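PDB 3H16: TIR protein from Paracoccus denitrificans PD1222, which is a bacterial member of the TIR-domain family and folds as a compact alpha/beta domain round a parallel five-stranded sheet. Local coordinates for residues L81-H84 with F85-E89; I25-W29 with E30-D34. All coordinates share one frame; numbering follows the deposited sequence.

Contact 1: L81-H84 with F85-E89; sequences LSTH and FFKKE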
loop_
_atom_site.group_PDB
_atom_site.type_symbol
_atom_site.label_atom_id
_atom_site.label_comp_id
_atom_site.label_asym_id
_atom_site.label_seq_id
_atom_site.Cartn_x
_atom_site.Cartn_y
_atom_site.Cartn_z
ATOM N N LEU B 81 4.575 10.437 12.324
ATOM C CA LEU B 81 5.950 10.855 12.096
ATOM C C LEU B 81 6.020 12.347 11.808
ATOM O O LEU B 81 5.747 12.789 10.699
ATOM C CB LEU B 81 6.577 10.063 10.942
ATOM C CG LEU B 81 6.731 8.550 11.134
ATOM C CD1 LEU B 81 7.499 7.970 9.960
ATOM C CD2 LEU B 81 7.476 8.254 12.427
ATOM N N SER B 82 6.382 13.122 12.822
ATOM C CA SER B 82 6.501 14.570 12.680
ATOM C C SER B 82 7.818 15.050 13.284
ATOM O O SER B 82 8.546 14.284 13.925
ATOM C CB SER B 82 5.364 15.256 13.417
ATOM O OG SER B 82 5.548 15.093 14.814
ATOM N N THR B 83 8.110 16.330 13.093
ATOM C CA THR B 83 9.321 16.918 13.639
ATOM C C THR B 83 9.393 16.653 15.137
ATOM O O THR B 83 10.460 16.328 15.653
ATOM C CB THR B 83 9.349 18.431 13.415
ATOM O OG1 THR B 83 9.334 18.695 12.011
ATOM C CG2 THR B 83 10.599 19.046 14.028
ATOM N N HIS B 84 8.258 16.808 15.822
ATOM C CA HIS B 84 8.156 16.586 17.271
ATOM C C HIS B 84 8.538 15.178 17.667
ATOM O O HIS B 84 9.178 14.965 18.695
ATOM C CB HIS B 84 6.729 16.837 17.766
ATOM C CG HIS B 84 6.316 18.269 17.717
ATOM N ND1 HIS B 84 6.967 19.255 18.427
ATOM C CD2 HIS B 84 5.315 18.885 17.046
ATOM C CE1 HIS B 84 6.386 20.417 18.197
ATOM N NE2 HIS B 84 5.381 20.220 17.362
ATOM N N PHE B 85 8.120 14.207 16.865
ATOM C CA PHE B 85 8.449 12.827 17.172
ATOM C C PHE B 85 9.918 12.594 16.836
ATOM O O PHE B 85 10.574 11.736 17.435
ATOM C CB PHE B 85 7.537 11.888 16.385
ATOM C CG PHE B 85 7.895 10.438 16.516
ATOM C CD1 PHE B 85 8.840 9.863 15.675
ATOM C CD2 PHE B 85 7.262 9.636 17.458
ATOM C CE1 PHE B 85 9.146 8.514 15.763
ATOM C CE2 PHE B 85 7.561 8.279 17.558
ATOM C CZ PHE B 85 8.505 7.715 16.705
ATOM N N PHE B 86 10.442 13.368 15.887
ATOM C CA PHE B 86 11.845 13.222 15.507
ATOM C C PHE B 86 12.785 13.845 16.536
ATOM O O PHE B 86 13.840 13.285 16.840
ATOM C CB PHE B 86 12.126 13.857 14.141
ATOM C CG PHE B 86 11.428 13.183 12.995
ATOM C CD1 PHE B 86 11.018 11.859 13.090
ATOM C CD2 PHE B 86 11.232 13.860 11.796
ATOM C CE1 PHE B 86 10.420 11.212 11.999
ATOM C CE2 PHE B 86 10.641 13.228 10.704
ATOM C CZ PHE B 86 10.234 11.895 10.809
ATOM N N LYS B 87 12.400 14.995 17.076
ATOM C CA LYS B 87 13.228 15.677 18.049
ATOM C C LYS B 87 13.299 14.991 19.399
ATOM O O LYS B 87 13.820 15.561 20.350
ATOM C CB LYS B 87 12.759 17.121 18.222
ATOM C CG LYS B 87 12.980 17.969 16.976
ATOM C CD LYS B 87 12.858 19.455 17.266
ATOM C CE LYS B 87 13.160 20.283 16.027
ATOM N NZ LYS B 87 13.046 21.739 16.305
ATOM N N LYS B 88 12.787 13.768 19.487
ATOM C CA LYS B 88 12.836 13.035 20.750
ATOM C C LYS B 88 14.159 12.272 20.887
ATOM O O LYS B 88 14.493 11.789 21.968
ATOM C CB LYS B 88 11.662 12.051 20.856
ATOM C CG LYS B 88 10.289 12.690 21.037
ATOM C CD LYS B 88 10.132 13.300 22.415
ATOM C CE LYS B 88 8.821 14.033 22.545
ATOM N NZ LYS B 88 8.713 15.028 21.465
ATOM N N GLU B 89 14.902 12.163 19.788
ATOM C CA GLU B 89 16.190 11.468 19.784
ATOM C C GLU B 89 16.100 9.998 20.198
ATOM O O GLU B 89 16.694 9.594 21.195
ATOM C CB GLU B 89 17.183 12.174 20.714
ATOM C CG GLU B 89 17.575 13.577 20.300
ATOM C CD GLU B 89 18.765 14.094 21.091
ATOM O OE1 GLU B 89 18.670 14.173 22.334
ATOM O OE2 GLU B 89 19.799 14.414 20.468
#

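Contact 2: I25-W29 with E30-D34; sequences ISHAW and EDKAD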
loop_
_atom_site.group_PDB
_atom_site.type_symbol
_atom_site.label_atom_id
_atom_site.label_comp_id
_atom_site.label_asym_id
_atom_site.label_seq_id
_atom_site.Cartn_x
_atom_site.Cartn_y
_atom_site.Cartn_z
ATOM N N ILE B 25 -2.644 4.847 18.588
ATOM C CA ILE B 25 -1.876 5.878 17.880
ATOM C C ILE B 25 -0.632 6.392 18.620
ATOM O O ILE B 25 -0.740 7.244 19.508
ATOM C CB ILE B 25 -2.754 7.107 17.564
ATOM C CG1 ILE B 25 -4.052 6.672 16.897
ATOM C CG2 ILE B 25 -2.000 8.058 16.656
ATOM C CD1 ILE B 25 -4.975 7.818 16.560
ATOM N N SER B 26 0.538 5.877 18.249
ATOM C CA SER B 26 1.802 6.302 18.853
ATOM C C SER B 26 2.101 7.720 18.348
ATOM O O SER B 26 1.990 7.996 17.149
ATOM C CB SER B 26 2.929 5.354 18.441
ATOM O OG SER B 26 4.153 5.712 19.054
ATOM N N HIS B 27 2.488 8.614 19.251
ATOM C CA HIS B 27 2.748 9.993 18.868
ATOM C C HIS B 27 3.507 10.736 19.959
ATOM O O HIS B 27 3.494 10.329 21.128
ATOM C CB HIS B 27 1.421 10.721 18.659
ATOM C CG HIS B 27 0.613 10.857 19.918
ATOM N ND1 HIS B 27 -0.103 9.811 20.460
ATOM C CD2 HIS B 27 0.472 11.894 20.778
ATOM C CE1 HIS B 27 -0.650 10.198 21.599
ATOM N NE2 HIS B 27 -0.317 11.458 21.813
ATOM N N ALA B 28 4.143 11.839 19.572
ATOM C CA ALA B 28 4.884 12.690 20.504
ATOM C C ALA B 28 3.839 13.545 21.237
ATOM O O ALA B 28 2.934 14.099 20.608
ATOM C CB ALA B 28 5.865 13.584 19.727
ATOM N N TRP B 29 3.959 13.665 22.556
ATOM C CA TRP B 29 2.968 14.418 23.324
ATOM C C TRP B 29 2.535 15.739 22.693
ATOM O O TRP B 29 1.353 16.089 22.709
ATOM C CB TRP B 29 3.453 14.663 24.760
ATOM C CG TRP B 29 4.441 15.768 24.919
ATOM C CD1 TRP B 29 5.803 15.655 24.970
ATOM C CD2 TRP B 29 4.146 17.161 25.080
ATOM N NE1 TRP B 29 6.373 16.891 25.156
ATOM C CE2 TRP B 29 5.382 17.835 25.228
ATOM C CE3 TRP B 29 2.959 17.908 25.116
ATOM C CZ2 TRP B 29 5.463 19.219 25.409
ATOM C CZ3 TRP B 29 3.042 19.288 25.297
ATOM C CH2 TRP B 29 4.285 19.925 25.441
ATOM N N GLU B 30 3.486 16.467 22.130
ATOM C CA GLU B 30 3.188 17.744 21.505
ATOM C C GLU B 30 2.126 17.647 20.408
ATOM O O GLU B 30 1.447 18.625 20.121
ATOM C CB GLU B 30 4.475 18.349 20.935
ATOM C CG GLU B 30 5.580 18.523 21.978
ATOM C CD GLU B 30 6.601 17.398 21.958
ATOM O OE1 GLU B 30 6.210 16.215 21.868
ATOM O OE2 GLU B 30 7.808 17.699 22.044
ATOM N N ASP B 31 1.977 16.476 19.796
ATOM C CA ASP B 31 0.989 16.317 18.734
ATOM C C ASP B 31 -0.359 15.784 19.198
ATOM O O ASP B 31 -1.275 15.670 18.388
ATOM C CB ASP B 31 1.515 15.406 17.618
ATOM C CG ASP B 31 2.675 16.022 16.868
ATOM O OD1 ASP B 31 2.614 17.232 16.552
ATOM O OD2 ASP B 31 3.649 15.298 16.581
ATOM N N LYS B 32 -0.488 15.458 20.483
ATOM C CA LYS B 32 -1.757 14.941 20.993
ATOM C C LYS B 32 -2.870 15.966 20.872
ATOM O O LYS B 32 -3.900 15.717 20.240
ATOM C CB LYS B 32 -1.656 14.523 22.463
ATOM C CG LYS B 32 -3.018 14.140 23.050
ATOM C CD LYS B 32 -2.965 13.803 24.532
ATOM C CE LYS B 32 -2.596 12.347 24.777
ATOM N NZ LYS B 32 -2.683 11.974 26.219
ATOM N N ALA B 33 -2.651 17.117 21.489
ATOM C CA ALA B 33 -3.623 18.196 21.490
ATOM C C ALA B 33 -4.309 18.418 20.152
ATOM O O ALA B 33 -5.506 18.179 20.019
ATOM C CB ALA B 33 -2.954 19.490 21.944
ATOM N N ASP B 34 -3.541 18.855 19.162
ATOM C CA ASP B 34 -4.077 19.168 17.841
ATOM C C ASP B 34 -4.393 18.028 16.872
ATOM O O ASP B 34 -5.565 17.753 16.594
ATOM C CB ASP B 34 -3.143 20.160 17.144
ATOM C CG ASP B 34 -1.745 19.600 16.952
ATOM O OD1 ASP B 34 -1.157 19.114 17.942
ATOM O OD2 ASP B 34 -1.235 19.645 15.813
HETATM O O HOH W 1 4.022 12.569 16.758
#

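Contact 1: L81-H84 with F85-E89
Phe86 N and Lys87 N reach back to Ser82 O (2.9 Å) and Thr83 O (2.8 Å), closing the single turn of helix 83-86, and a type I turn from Phe86 to Glu89 then leads the chain away. Ser82 is the N-cap: its OG accepts a weak bond from Phe85 N at 3.4 Å, the hydroxyl being placed between backbone N and carbonyl carbon (chi1 70°), and also hydrogen-bonds the carboxylate of Asp31. Ser82 O lies over one face of the Phe86 ring, 3.2 Å above its plane and offset toward the rim. Leu81 divides its contacts between the two phenylalanines: CD2 meets Phe85 CE1 at 3.7 Å, and CB lies 4.1 Å from Phe86 CZ. Thr83 and Lys87 lie side by side and point the same way, with Thr83 CG2 3.5 Å from Lys87 CE. Lys88, bent at chi2 and chi4, curls back so that NZ donates to His84 O (2.8 Å) from above the carbonyl plane; the same ammonium forms a salt bridge with Glu30 OE1. The turn follows directly on strand 74-81, with Phe85 and His84 against Ala28 of strand 21-28, Leu81 against strand 109-113, and Phe86 stacked on Phe124.

Contact 2: I25-W29 with E30-D34
Trp29 holds its indole between the backbone N and the carbonyl carbon (chi1 79°), and Glu30 bends at chi2 (98°), which together fold the glutamate chain back over one face of the ring. Glu30 CG sits 3.6 Å from the centroid of the six-membered ring of Trp29, 21° off its normal, a CH-pi contact, and the carboxylate lies stacked over the indole with the two planes almost parallel. The carboxylate does not bond to the indole N-H; the partner of OE1 is Lys88.

The His27 ring is held through ND1, which donates a straight bond to Ile25 O (2.8 Å) with the acceptor in the ring plane, fixing the imidazole rotation. His27 NE2 lies 3.4 Å from Lys32 CB; the lysine chain crosses obliquely, bringing CE to the ring edge in its plane, and goes on to a salt bridge with Asp53 of strand 50-57.

Two backbone bonds make the bend, Asp31 N to Ala28 O (2.7 Å) and Lys32 N to Trp29 O (3.0 Å). A water accepts from Ala28 N at 2.9 Å and donates to Asp31 OD2 at 2.8 Å, bridging the strand end to the carboxylate, whose other partner is Ser82. This is the strand-to-helix turn that opens the first beta-alpha-beta unit of the TIR fold, at the C-terminal edge of the strands of its parallel sheet.

Overall arrangement
From the N terminus the chain first meets contact 2, where strand 21-28 gives way to helix 32-45. It then runs through strand 50-57, helix 63-73 and strand 74-81 before contact 1 closes the short turn at 83-86. The two are in series, neither nested nor crossed, yet their centres lie about 10 Å apart because strands 21-28 and 74-81 are neighbours in the sheet and both turns leave its same end. They touch directly, joined through Ser82 and Asp31 and through Lys88 and Glu30, and His84 packs on Asp31. Together they tie the two strand ends to helices 32-45 and 83-86.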